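Local coordinates for extracellular ligand-binding receptor (Desulfohalobium retbaense DSM 5692, PDB 5ERE), which binds 2-oxo-4-methylpentanoic acid, cytosine and a calcium ion, and probably serves as an extracellular solute sensor of the leucine-binding protein family, at residues L8-A13 against E20-V25; L108-Q113 against A304-I309; A259-T264 against T290-K295; Y308-V313 against E322-M327. One frame throughout, in Å; residues are numbered along the deposited sequence.

Interaction 1 (L8-A13 against E20-V25)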
loop_
_atom_site.group_PDB
_atom_site.type_symbol
_atom_site.label_atom_id
_atom_site.label_comp_id
_atom_site.label_asym_id
_atom_site.label_seq_id
_atom_site.Cartn_x
_atom_site.Cartn_y
_atom_site.Cartn_z
ATOM N N LEU A 8 -12.568 -17.076 20.335
ATOM C CA LEU A 8 -11.113 -16.951 20.183
ATOM C C LEU A 8 -10.448 -18.333 20.171
ATOM O O LEU A 8 -10.941 -19.274 20.791
ATOM C CB LEU A 8 -10.525 -16.146 21.322
ATOM C CG LEU A 8 -11.192 -14.791 21.653
ATOM C CD1 LEU A 8 -10.499 -14.210 22.886
ATOM C CD2 LEU A 8 -11.107 -13.860 20.436
ATOM N N PRO A 9 -9.300 -18.440 19.500
ATOM C CA PRO A 9 -8.766 -19.781 19.250
ATOM C C PRO A 9 -7.893 -20.270 20.406
ATOM O O PRO A 9 -6.693 -20.465 20.217
ATOM C CB PRO A 9 -7.964 -19.581 17.963
ATOM C CG PRO A 9 -7.499 -18.115 18.058
ATOM C CD PRO A 9 -8.609 -17.408 18.709
ATOM N N PHE A 10 -8.492 -20.459 21.582
ATOM C CA PHE A 10 -7.739 -20.808 22.774
ATOM C C PHE A 10 -7.017 -22.194 22.617
ATOM O O PHE A 10 -5.867 -22.338 22.983
ATOM C CB PHE A 10 -8.643 -20.870 23.989
ATOM C CG PHE A 10 -9.159 -19.521 24.448
ATOM C CD1 PHE A 10 -8.284 -18.541 24.910
ATOM C CD2 PHE A 10 -10.502 -19.251 24.411
ATOM C CE1 PHE A 10 -8.745 -17.302 25.329
ATOM C CE2 PHE A 10 -10.986 -18.003 24.857
ATOM C CZ PHE A 10 -10.109 -17.037 25.303
ATOM N N SER A 11 -7.735 -23.169 22.072
ATOM C CA SER A 11 -7.253 -24.540 21.879
ATOM C C SER A 11 -6.720 -24.693 20.467
ATOM O O SER A 11 -7.407 -25.193 19.583
ATOM C CB SER A 11 -8.382 -25.535 22.122
ATOM O OG SER A 11 -8.828 -25.488 23.456
ATOM N N SER A 12 -5.483 -24.253 20.281
ATOM C CA SER A 12 -4.877 -24.122 18.974
ATOM C C SER A 12 -3.437 -23.637 19.125
ATOM O O SER A 12 -2.992 -23.309 20.240
ATOM C CB SER A 12 -5.679 -23.159 18.086
ATOM O OG SER A 12 -5.191 -21.830 18.158
ATOM N N ALA A 13 -2.714 -23.615 18.000
ATOM C CA ALA A 13 -1.361 -23.036 17.941
ATOM C C ALA A 13 -1.329 -21.514 18.292
ATOM O O ALA A 13 -0.267 -20.940 18.582
ATOM C CB ALA A 13 -0.794 -23.257 16.575
ATOM N N GLU A 20 -4.057 -12.922 24.595
ATOM C CA GLU A 20 -3.822 -11.510 24.417
ATOM C C GLU A 20 -5.140 -10.764 24.158
ATOM O O GLU A 20 -5.441 -9.733 24.772
ATOM C CB GLU A 20 -2.848 -11.297 23.260
ATOM C CG GLU A 20 -2.541 -9.817 23.017
ATOM C CD GLU A 20 -1.400 -9.592 22.059
ATOM O OE1 GLU A 20 -0.230 -9.864 22.426
ATOM O OE2 GLU A 20 -1.678 -9.134 20.942
ATOM N N GLN A 21 -5.937 -11.306 23.253
ATOM C CA GLN A 21 -7.203 -10.695 22.888
ATOM C C GLN A 21 -8.152 -10.680 24.090
ATOM O O GLN A 21 -8.834 -9.683 24.315
ATOM C CB GLN A 21 -7.828 -11.418 21.705
ATOM C CG GLN A 21 -7.047 -11.260 20.432
ATOM C CD GLN A 21 -7.517 -12.219 19.323
ATOM O OE1 GLN A 21 -7.720 -13.405 19.561
ATOM N NE2 GLN A 21 -7.719 -11.693 18.138
ATOM N N GLN A 22 -8.194 -11.776 24.840
ATOM C CA GLN A 22 -9.007 -11.884 26.042
ATOM C C GLN A 22 -8.610 -10.853 27.068
ATOM O O GLN A 22 -9.471 -10.176 27.624
ATOM C CB GLN A 22 -8.875 -13.269 26.641
ATOM C CG GLN A 22 -9.534 -13.507 28.000
ATOM C CD GLN A 22 -8.885 -14.684 28.711
ATOM O OE1 GLN A 22 -9.347 -15.809 28.600
ATOM N NE2 GLN A 22 -7.774 -14.428 29.426
ATOM N N ARG A 23 -7.315 -10.769 27.344
ATOM C CA ARG A 23 -6.776 -9.728 28.203
ATOM C C ARG A 23 -7.164 -8.318 27.788
ATOM O O ARG A 23 -7.583 -7.486 28.636
ATOM C CB ARG A 23 -5.255 -9.864 28.211
ATOM C CG ARG A 23 -4.817 -11.048 28.996
ATOM C CD ARG A 23 -3.299 -11.249 28.892
ATOM N NE ARG A 23 -2.857 -12.302 29.786
ATOM C CZ ARG A 23 -1.609 -12.764 29.825
ATOM N NH1 ARG A 23 -0.692 -12.287 29.006
ATOM N NH2 ARG A 23 -1.285 -13.709 30.679
ATOM N N ALA A 24 -7.043 -8.020 26.488
ATOM C CA ALA A 24 -7.295 -6.663 26.052
ATOM C C ALA A 24 -8.792 -6.304 26.182
ATOM O O ALA A 24 -9.139 -5.188 26.550
ATOM C CB ALA A 24 -6.825 -6.471 24.687
ATOM N N VAL A 25 -9.655 -7.283 25.925
ATOM C CA VAL A 25 -11.093 -7.122 26.009
ATOM C C VAL A 25 -11.532 -6.863 27.434
ATOM O O VAL A 25 -12.395 -6.020 27.671
ATOM C CB VAL A 25 -11.798 -8.348 25.465
ATOM C CG1 VAL A 25 -13.245 -8.399 25.887
ATOM C CG2 VAL A 25 -11.699 -8.324 23.966
#
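Leu8 and Phe10 pack against Gln21 and Gln22 where strand 3-8 passes through a loop into helix 15-32. This is the opening beta-alpha unit of the periplasmic binding protein fold. The chain leaves the strand through an inverse gamma turn centred on Pro9. Phe10 N bonds back to Leu8 O at 2.8 Å. Across the contact the side chains meet by packing. Leu8 sends its two methyls to neighbouring points on the helix. CG lies anti to the carbonyl carbon (chi1 -50°), which sets the two methyls against Gln21 and Gln22. Leu8 CD1 rests 3.9 Å from the backbone N of Gln22. Leu8 CD2 touches the amide oxygen OE1 of Gln21 at 3.5 Å. Pro9 CD approaches that same oxygen more loosely. Gln21 NE2 is hydrogen-bonded elsewhere, which helps to hold this amide in place. Gln22 runs extended and crosses Phe10 at about a right angle. Its OE1 comes obliquely to the far end of the ring, 3.6 Å from Phe10 CZ. Ring and amide planes are 42° apart. One face of the Phe10 ring carries Leu8 CB, offset toward the rim. Beyond the contact, Gln21 packs on Phe255 and Cys70, and Gln22 on Phe40. The side chain of Pro9 is about 5 Å from the bound 2-oxo-4-methylpentanoic acid, so the turn runs close to the ligand pocket. Past the turn, Ser12 OG donates to Pro9 O at 2.9 Å, 32° out of the carbonyl plane, and is also bonded to Phe14 N.

Interaction 2 (L108-Q113 against A304-I309). With EDO (1,2-ethanediol), chain G.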
loop_
_atom_site.group_PDB
_atom_site.type_symbol
_atom_site.label_atom_id
_atom_site.label_comp_id
_atom_site.label_asym_id
_atom_site.label_seq_id
_atom_site.Cartn_x
_atom_site.Cartn_y
_atom_site.Cartn_z
ATOM N N LEU A 108 -12.113 -5.436 11.420
ATOM C CA LEU A 108 -11.095 -4.516 11.891
ATOM C C LEU A 108 -9.700 -4.809 11.333
ATOM O O LEU A 108 -8.807 -3.993 11.485
ATOM C CB LEU A 108 -11.027 -4.545 13.420
ATOM C CG LEU A 108 -11.917 -3.525 14.131
ATOM C CD1 LEU A 108 -13.284 -4.022 14.123
ATOM C CD2 LEU A 108 -11.445 -3.319 15.595
ATOM N N THR A 109 -9.534 -5.944 10.662
ATOM C CA THR A 109 -8.206 -6.357 10.150
ATOM C C THR A 109 -8.056 -5.960 8.690
ATOM O O THR A 109 -8.920 -6.267 7.866
ATOM C CB THR A 109 -8.023 -7.882 10.289
ATOM O OG1 THR A 109 -8.432 -8.307 11.597
ATOM C CG2 THR A 109 -6.595 -8.348 9.966
ATOM N N VAL A 110 -6.964 -5.285 8.369
ATOM C CA VAL A 110 -6.626 -4.989 6.990
ATOM C C VAL A 110 -6.416 -6.296 6.221
ATOM O O VAL A 110 -5.776 -7.227 6.708
ATOM C CB VAL A 110 -5.379 -4.089 6.882
ATOM C CG1 VAL A 110 -4.849 -4.032 5.447
ATOM C CG2 VAL A 110 -5.706 -2.663 7.340
ATOM N N GLY A 111 -6.961 -6.333 5.011
ATOM C CA GLY A 111 -6.939 -7.533 4.197
ATOM C C GLY A 111 -5.610 -7.984 3.589
ATOM O O GLY A 111 -4.680 -7.200 3.417
ATOM N N VAL A 112 -5.545 -9.261 3.223
ATOM C CA VAL A 112 -4.355 -9.820 2.528
ATOM C C VAL A 112 -3.967 -9.002 1.293
ATOM O O VAL A 112 -2.802 -8.669 1.107
ATOM C CB VAL A 112 -4.588 -11.301 2.097
ATOM C CG1 VAL A 112 -3.360 -11.866 1.359
ATOM C CG2 VAL A 112 -4.862 -12.135 3.304
ATOM N N GLN A 113 -4.949 -8.594 0.504
ATOM C CA GLN A 113 -4.670 -7.877 -0.736
ATOM C C GLN A 113 -3.888 -6.605 -0.490
ATOM O O GLN A 113 -2.883 -6.336 -1.162
ATOM C CB GLN A 113 -5.951 -7.506 -1.485
ATOM C CG GLN A 113 -5.625 -6.944 -2.878
ATOM C CD GLN A 113 -6.844 -6.672 -3.732
ATOM O OE1 GLN A 113 -7.844 -7.379 -3.651
ATOM N NE2 GLN A 113 -6.761 -5.643 -4.566
ATOM N N ALA A 304 -12.077 -2.170 7.592
ATOM C CA ALA A 304 -11.145 -1.162 8.092
ATOM C C ALA A 304 -9.961 -0.962 7.150
ATOM O O ALA A 304 -9.539 -1.878 6.451
ATOM C CB ALA A 304 -10.637 -1.550 9.480
ATOM N N SER A 305 -9.388 0.233 7.190
ATOM C CA SER A 305 -8.134 0.509 6.503
ATOM C C SER A 305 -7.282 1.421 7.393
ATOM O O SER A 305 -7.786 2.366 8.004
ATOM C CB SER A 305 -8.421 1.152 5.135
ATOM O OG SER A 305 -7.296 1.809 4.629
ATOM N N TYR A 306 -5.991 1.118 7.465
ATOM C CA TYR A 306 -5.040 1.963 8.171
ATOM C C TYR A 306 -3.634 1.622 7.655
ATOM O O TYR A 306 -3.409 0.523 7.126
ATOM C CB TYR A 306 -5.126 1.775 9.677
ATOM C CG TYR A 306 -5.370 0.375 10.186
ATOM C CD1 TYR A 306 -6.656 -0.088 10.416
ATOM C CD2 TYR A 306 -4.305 -0.472 10.497
ATOM C CE1 TYR A 306 -6.898 -1.329 10.922
ATOM C CE2 TYR A 306 -4.539 -1.752 10.999
ATOM C CZ TYR A 306 -5.841 -2.178 11.189
ATOM O OH TYR A 306 -6.158 -3.407 11.720
ATOM N N PRO A 307 -2.700 2.561 7.783
ATOM C CA PRO A 307 -1.418 2.308 7.103
ATOM C C PRO A 307 -0.538 1.223 7.762
ATOM O O PRO A 307 -0.672 0.921 8.953
ATOM C CB PRO A 307 -0.733 3.678 7.138
ATOM C CG PRO A 307 -1.395 4.419 8.318
ATOM C CD PRO A 307 -2.799 3.938 8.337
ATOM N N TYR A 308 0.318 0.623 6.929
ATOM C CA TYR A 308 1.307 -0.374 7.316
ATOM C C TYR A 308 2.706 0.146 6.983
ATOM O O TYR A 308 2.896 1.014 6.090
ATOM C CB TYR A 308 1.106 -1.734 6.571
ATOM C CG TYR A 308 0.087 -2.687 7.149
ATOM C CD1 TYR A 308 -1.172 -2.253 7.540
ATOM C CD2 TYR A 308 0.372 -4.021 7.288
ATOM C CE1 TYR A 308 -2.102 -3.131 8.060
ATOM C CE2 TYR A 308 -0.538 -4.899 7.805
ATOM C CZ TYR A 308 -1.792 -4.428 8.204
ATOM O OH TYR A 308 -2.718 -5.269 8.729
ATOM N N ILE A 309 3.686 -0.418 7.686
ATOM C CA ILE A 309 5.084 -0.140 7.422
ATOM C C ILE A 309 5.860 -1.450 7.379
ATOM O O ILE A 309 5.366 -2.513 7.785
ATOM C CB ILE A 309 5.750 0.736 8.471
ATOM C CG1 ILE A 309 5.461 0.186 9.878
ATOM C CG2 ILE A 309 5.269 2.138 8.316
ATOM C CD1 ILE A 309 6.399 0.687 10.970
HETATM C C1 EDO G . -8.903 -9.515 1.068
HETATM O O1 EDO G . -7.532 -9.667 0.675
HETATM C C2 EDO G . -9.289 -10.782 1.804
HETATM O O2 EDO G . -10.028 -10.457 2.985
HETATM O O HOH W 1 -10.433 -4.861 6.107
HETATM O O HOH W 2 -3.043 -7.550 7.522
#
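Val110 and Tyr306 are brought together by their first torsions. Val110 has CG1 anti to the backbone N and CG2 anti to the carbonyl carbon (chi1 168°). Tyr306 holds CG between its own N and carbonyl carbon (chi1 38°), which lays the ring beneath that CG2 methyl. The result is a CH-pi contact: Val110 CG2 is 3.8 Å from the centroid of the Tyr306 ring and only 6° off its normal. The phenol end turns to Leu108. Tyr306 OH donates to Leu108 O at 2.7 Å, and the donor lies in the carbonyl plane. Tyr308 meets Val110 from another side, with its CE1 3.6 Å from Val110 CB. Two waters extend the contact. One donates to both Thr109 O and Ala304 O. The other donates to Val110 O and accepts from Tyr308 OH at 2.6 Å. Thr109 OG1 is bonded to Glu258 and Ser94, and its side chain is about 5 Å from the bound 2-oxo-4-methylpentanoic acid. The segments run between strand 106-107 and helix 112-123, and along strand 304-314, consistent with two of the crossings between lobes in this fold. Val110 N and Tyr306 N are buried with no partner in the model. The polar links are the Tyr306 hydroxyl on Leu108 O and the two waters, while the Val110 CG2 methyl sits over the ring face.

Interaction 3 (A259-T264 against T290-K295)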
loop_
_atom_site.group_PDB
_atom_site.type_symbol
_atom_site.label_atom_id
_atom_site.label_comp_id
_atom_site.label_asym_id
_atom_site.label_seq_id
_atom_site.Cartn_x
_atom_site.Cartn_y
_atom_site.Cartn_z
ATOM N N ALA A 259 -8.221 -5.563 19.476
ATOM C CA ALA A 259 -9.330 -6.008 20.271
ATOM C C ALA A 259 -9.750 -4.872 21.236
ATOM O O ALA A 259 -10.936 -4.684 21.467
ATOM C CB ALA A 259 -8.988 -7.252 21.023
ATOM N N TYR A 260 -8.788 -4.094 21.728
ATOM C CA TYR A 260 -9.092 -2.945 22.549
ATOM C C TYR A 260 -9.926 -1.910 21.769
ATOM O O TYR A 260 -10.899 -1.364 22.308
ATOM C CB TYR A 260 -7.794 -2.280 23.088
ATOM C CG TYR A 260 -8.051 -1.033 23.884
ATOM C CD1 TYR A 260 -8.337 -1.110 25.241
ATOM C CD2 TYR A 260 -8.020 0.230 23.284
ATOM C CE1 TYR A 260 -8.596 0.054 26.001
ATOM C CE2 TYR A 260 -8.278 1.393 24.032
ATOM C CZ TYR A 260 -8.557 1.293 25.382
ATOM O OH TYR A 260 -8.790 2.431 26.130
ATOM N N ASP A 261 -9.557 -1.604 20.524
ATOM C CA ASP A 261 -10.360 -0.646 19.748
ATOM C C ASP A 261 -11.751 -1.174 19.398
ATOM O O ASP A 261 -12.725 -0.393 19.321
ATOM C CB ASP A 261 -9.670 -0.215 18.462
ATOM C CG ASP A 261 -8.576 0.806 18.688
ATOM O OD1 ASP A 261 -8.326 1.172 19.858
ATOM O OD2 ASP A 261 -7.962 1.237 17.681
ATOM N N LEU A 262 -11.872 -2.470 19.198
ATOM C CA LEU A 262 -13.190 -3.049 19.025
ATOM C C LEU A 262 -14.064 -2.808 20.246
ATOM O O LEU A 262 -15.221 -2.425 20.102
ATOM C CB LEU A 262 -13.112 -4.540 18.781
ATOM C CG LEU A 262 -14.478 -5.223 18.966
ATOM C CD1 LEU A 262 -15.426 -4.682 17.934
ATOM C CD2 LEU A 262 -14.314 -6.676 18.790
ATOM N N CYS A 263 -13.544 -3.077 21.448
ATOM C CA CYS A 263 -14.375 -2.873 22.657
ATOM C C CYS A 263 -14.733 -1.443 22.857
ATOM O O CYS A 263 -15.862 -1.145 23.250
ATOM C CB CYS A 263 -13.718 -3.403 23.928
ATOM S SG CYS A 263 -13.417 -5.136 23.824
ATOM N N THR A 264 -13.787 -0.548 22.612
ATOM C CA THR A 264 -14.027 0.887 22.824
ATOM C C THR A 264 -15.183 1.376 21.956
ATOM O O THR A 264 -16.107 2.048 22.418
ATOM C CB THR A 264 -12.734 1.691 22.502
ATOM O OG1 THR A 264 -11.774 1.423 23.531
ATOM C CG2 THR A 264 -12.994 3.176 22.406
ATOM N N THR A 290 -10.356 7.025 15.806
ATOM C CA THR A 290 -8.992 7.177 16.228
ATOM C C THR A 290 -8.893 6.515 17.581
ATOM O O THR A 290 -9.749 6.673 18.425
ATOM C CB THR A 290 -8.577 8.650 16.250
ATOM O OG1 THR A 290 -8.557 9.133 14.893
ATOM C CG2 THR A 290 -7.196 8.814 16.847
ATOM N N GLY A 291 -7.874 5.683 17.740
ATOM C CA GLY A 291 -7.794 4.818 18.895
ATOM C C GLY A 291 -6.413 4.189 18.934
ATOM O O GLY A 291 -5.461 4.727 18.388
ATOM N N ALA A 292 -6.316 3.045 19.583
ATOM C CA ALA A 292 -5.026 2.443 19.824
ATOM C C ALA A 292 -4.365 2.007 18.527
ATOM O O ALA A 292 -3.113 2.036 18.429
ATOM C CB ALA A 292 -5.155 1.272 20.789
ATOM N N LEU A 293 -5.178 1.661 17.515
ATOM C CA LEU A 293 -4.647 1.275 16.196
ATOM C C LEU A 293 -4.307 2.475 15.353
ATOM O O LEU A 293 -3.972 2.334 14.189
ATOM C CB LEU A 293 -5.659 0.461 15.399
ATOM C CG LEU A 293 -5.974 -0.976 15.733
ATOM C CD1 LEU A 293 -7.317 -1.376 15.000
ATOM C CD2 LEU A 293 -4.806 -1.823 15.231
ATOM N N GLY A 294 -4.503 3.666 15.904
ATOM C CA GLY A 294 -4.287 4.873 15.134
ATOM C C GLY A 294 -5.593 5.288 14.479
ATOM O O GLY A 294 -6.660 4.966 14.972
ATOM N N LYS A 295 -5.486 6.015 13.376
ATOM C CA LYS A 295 -6.643 6.442 12.606
ATOM C C LYS A 295 -7.110 5.293 11.723
ATOM O O LYS A 295 -6.366 4.837 10.844
ATOM C CB LYS A 295 -6.298 7.666 11.770
ATOM C CG LYS A 295 -7.482 8.208 10.987
ATOM C CD LYS A 295 -7.107 9.464 10.220
ATOM C CE LYS A 295 -8.188 9.826 9.243
ATOM N NZ LYS A 295 -7.604 10.650 8.169
#
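The carboxylate of Asp261 meets the backbone of Ala292 and Leu293, and the ring of Tyr260 meets the Ala292 methyl; both flat groups belong to helix 254-271. Each carboxylate oxygen takes one backbone N-H. Ala292 N donates to Asp261 OD1 at 2.8 Å, on its syn lone pair. Leu293 N donates to Asp261 OD2 at 2.8 Å, also from the syn side but 33° out of the carboxylate plane. The second bond is the straighter, at 164° against 150°. The Tyr260 ring has Thr264 OG1 over one face, toward the rim. Ala292 CB comes to it obliquely, 3.9 Å from Tyr260 CD2. The phenol end points elsewhere and is bonded to Glu31.

The residues met by Asp261 are the two central ones of a type I turn from Gly291 to Gly294. Gly291 and Gly294 bond to each other both ways, N to O, which closes a tight beta hairpin between strands 288-291 and 296-298. A CB on Gly291 would clash with Asp261 OD1. Leu293 adds its own side chain, with CB 3.3 Å from Asp261 OD2, and packs on Phe254 and Val257 of the same helix. With an alanine here instead of Asp261, the N-H groups of Ala292 and Leu293 would probably lose their acceptors, and the turn would be less firmly tied to the helix. Asp261 is buried, and the two bonds probably offset part of its negative charge and help to fix the rotation of its carboxylate.

Interaction 4 (Y308-V313 against E322-M327). With EDO (1,2-ethanediol), chain H.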
loop_
_atom_site.group_PDB
_atom_site.type_symbol
_atom_site.label_atom_id
_atom_site.label_comp_id
_atom_site.label_asym_id
_atom_site.label_seq_id
_atom_site.Cartn_x
_atom_site.Cartn_y
_atom_site.Cartn_z
ATOM N N TYR A 308 0.318 0.623 6.929
ATOM C CA TYR A 308 1.307 -0.374 7.316
ATOM C C TYR A 308 2.706 0.146 6.983
ATOM O O TYR A 308 2.896 1.014 6.090
ATOM C CB TYR A 308 1.106 -1.734 6.571
ATOM C CG TYR A 308 0.087 -2.687 7.149
ATOM C CD1 TYR A 308 -1.172 -2.253 7.540
ATOM C CD2 TYR A 308 0.372 -4.021 7.288
ATOM C CE1 TYR A 308 -2.102 -3.131 8.060
ATOM C CE2 TYR A 308 -0.538 -4.899 7.805
ATOM C CZ TYR A 308 -1.792 -4.428 8.204
ATOM O OH TYR A 308 -2.718 -5.269 8.729
ATOM N N ILE A 309 3.686 -0.418 7.686
ATOM C CA ILE A 309 5.084 -0.140 7.422
ATOM C C ILE A 309 5.860 -1.450 7.379
ATOM O O ILE A 309 5.366 -2.513 7.785
ATOM C CB ILE A 309 5.750 0.736 8.471
ATOM C CG1 ILE A 309 5.461 0.186 9.878
ATOM C CG2 ILE A 309 5.269 2.138 8.316
ATOM C CD1 ILE A 309 6.399 0.687 10.970
ATOM N N PHE A 310 7.083 -1.331 6.912
ATOM C CA PHE A 310 8.063 -2.393 7.109
ATOM C C PHE A 310 8.744 -2.320 8.456
ATOM O O PHE A 310 9.142 -1.243 8.923
ATOM C CB PHE A 310 9.084 -2.347 5.998
ATOM C CG PHE A 310 8.562 -2.879 4.714
ATOM C CD1 PHE A 310 8.468 -4.237 4.517
ATOM C CD2 PHE A 310 8.147 -2.022 3.709
ATOM C CE1 PHE A 310 7.971 -4.747 3.316
ATOM C CE2 PHE A 310 7.656 -2.520 2.510
ATOM C CZ PHE A 310 7.563 -3.887 2.324
ATOM N N LYS A 311 8.808 -3.482 9.093
ATOM C CA LYS A 311 9.517 -3.660 10.331
ATOM C C LYS A 311 10.532 -4.776 10.193
ATOM O O LYS A 311 10.505 -5.549 9.227
ATOM C CB LYS A 311 8.539 -3.952 11.462
ATOM C CG LYS A 311 7.694 -2.757 11.766
ATOM C CD LYS A 311 6.828 -2.940 12.985
ATOM C CE LYS A 311 7.535 -2.572 14.299
ATOM N NZ LYS A 311 6.605 -2.813 15.430
ATOM N N LYS A 312 11.456 -4.845 11.135
ATOM C CA LYS A 312 12.387 -5.954 11.130
ATOM C C LYS A 312 12.752 -6.381 12.534
ATOM O O LYS A 312 12.681 -5.616 13.479
ATOM C CB LYS A 312 13.635 -5.597 10.340
ATOM C CG LYS A 312 14.594 -4.693 11.057
ATOM C CD LYS A 312 15.701 -4.241 10.120
ATOM C CE LYS A 312 16.575 -5.369 9.556
ATOM N NZ LYS A 312 17.007 -5.035 8.160
ATOM N N VAL A 313 13.105 -7.646 12.657
ATOM C CA VAL A 313 13.592 -8.193 13.908
ATOM C C VAL A 313 15.069 -7.803 14.075
ATOM O O VAL A 313 15.871 -8.023 13.161
ATOM C CB VAL A 313 13.417 -9.724 13.915
ATOM C CG1 VAL A 313 13.876 -10.350 15.229
ATOM C CG2 VAL A 313 11.970 -10.065 13.632
ATOM N N GLU A 322 14.432 0.970 8.544
ATOM C CA GLU A 322 14.945 2.237 8.019
ATOM C C GLU A 322 14.986 2.226 6.481
ATOM O O GLU A 322 14.821 3.269 5.842
ATOM C CB GLU A 322 16.343 2.521 8.596
ATOM N N PHE A 323 15.173 1.042 5.888
ATOM C CA PHE A 323 15.398 0.948 4.448
ATOM C C PHE A 323 14.205 1.381 3.594
ATOM O O PHE A 323 14.375 1.813 2.464
ATOM C CB PHE A 323 15.808 -0.485 4.072
ATOM C CG PHE A 323 14.706 -1.498 4.133
ATOM C CD1 PHE A 323 13.750 -1.578 3.133
ATOM C CD2 PHE A 323 14.674 -2.431 5.152
ATOM C CE1 PHE A 323 12.751 -2.533 3.184
ATOM C CE2 PHE A 323 13.684 -3.388 5.200
ATOM C CZ PHE A 323 12.717 -3.436 4.211
ATOM N N GLN A 324 13.006 1.305 4.144
ATOM C CA GLN A 324 11.817 1.485 3.311
ATOM C C GLN A 324 11.647 2.887 2.754
ATOM O O GLN A 324 11.007 3.058 1.724
ATOM C CB GLN A 324 10.590 1.122 4.080
ATOM C CG GLN A 324 10.292 2.047 5.243
ATOM C CD GLN A 324 9.393 1.363 6.193
ATOM O OE1 GLN A 324 8.266 1.013 5.842
ATOM N NE2 GLN A 324 9.895 1.089 7.393
ATOM N N PHE A 325 12.195 3.897 3.428
ATOM C CA PHE A 325 11.908 5.280 3.035
ATOM C C PHE A 325 12.748 5.652 1.826
ATOM O O PHE A 325 12.207 6.112 0.821
ATOM C CB PHE A 325 12.102 6.225 4.241
ATOM C CG PHE A 325 11.250 5.824 5.406
ATOM C CD1 PHE A 325 9.873 5.953 5.331
ATOM C CD2 PHE A 325 11.800 5.249 6.539
ATOM C CE1 PHE A 325 9.059 5.511 6.371
ATOM C CE2 PHE A 325 10.986 4.831 7.590
ATOM C CZ PHE A 325 9.621 4.947 7.497
ATOM N N PRO A 326 14.066 5.389 1.883
ATOM C CA PRO A 326 14.816 5.592 0.643
ATOM C C PRO A 326 14.393 4.630 -0.443
ATOM O O PRO A 326 14.407 4.982 -1.614
ATOM C CB PRO A 326 16.290 5.360 1.062
ATOM C CG PRO A 326 16.227 4.712 2.440
ATOM C CD PRO A 326 14.951 5.264 3.054
HETATM N N MSE A 327 14.034 3.411 -0.077
HETATM C CA MSE A 327 13.509 2.479 -1.081
HETATM C C MSE A 327 12.281 3.028 -1.853
HETATM O O MSE A 327 12.193 3.004 -3.087
HETATM C CB MSE A 327 13.097 1.203 -0.385
HETATM C CG MSE A 327 12.655 0.114 -1.350
HETATM SE SE MSE A 327 11.753 -1.324 -0.437
HETATM C CE MSE A 327 10.144 -0.360 0.117
HETATM C C1 EDO H . 16.610 -1.518 8.975
HETATM O O1 EDO H . 16.814 -0.861 7.724
HETATM C C2 EDO H . 17.003 -0.658 10.171
HETATM O O2 EDO H . 16.781 -1.413 11.369
#
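Gln324 and Phe310 form the tight part of this contact. The glutamine amide pairs with both backbone groups of Phe310. Phe310 N donates to Gln324 OE1 at 2.8 Å with an angle of 163°. Gln324 NE2 returns a more bent bond to Phe310 O at 2.9 Å, and also bonds Ala321 O. With CG between N and carbonyl carbon (chi1 66°) and the rest extended, the amide reaches the strand. Ile309 CB flanks the same OE1 at 3.6 Å. A leucine in place of Gln324 is likely to leave Phe310 N without this acceptor and Phe310 O without the NE2 donor, weakening the tie between helix start and strand. Apolar packing is looser. The Phe310 and Phe323 rings meet obliquely, centroids 5.8 Å apart, and the selenomethionine methyl Met327 CE lies 4.1 Å from Phe310 CE2. The side near Lys312 and Glu322 is less defined: the Glu322 side chain is not modelled beyond CB, and Phe323 N makes a weak bond to a 1,2-ethanediol. Strand 304-314 and strand 317-320 form a beta hairpin that leads through a short link into helix 324-357, the long helix running from the periplasmic binding domain toward the Cache-type sensor region.

Interactions 1, 2 and 3 all lie within the periplasmic binding protein part of the chain. Interactions 1 and 3 join back to back through two helices: Val25 CG2 packs on Cys263 SG at 3.6 Å. Interaction 3 meets interaction 2 on another face of helix 254-271, where Leu108 CD2 is 3.7 Å from Leu262 N; their centres are 13 Å apart. Interaction 2 continues into interaction 4 along strand 304-314, sharing Tyr308 and Ile309. Interactions 1 and 2 each place a side chain about 5 Å from the bound 2-oxo-4-methylpentanoic acid. Interaction 4 lies away from the ligand and calcium sites, its centre 29 Å from that of interaction 1.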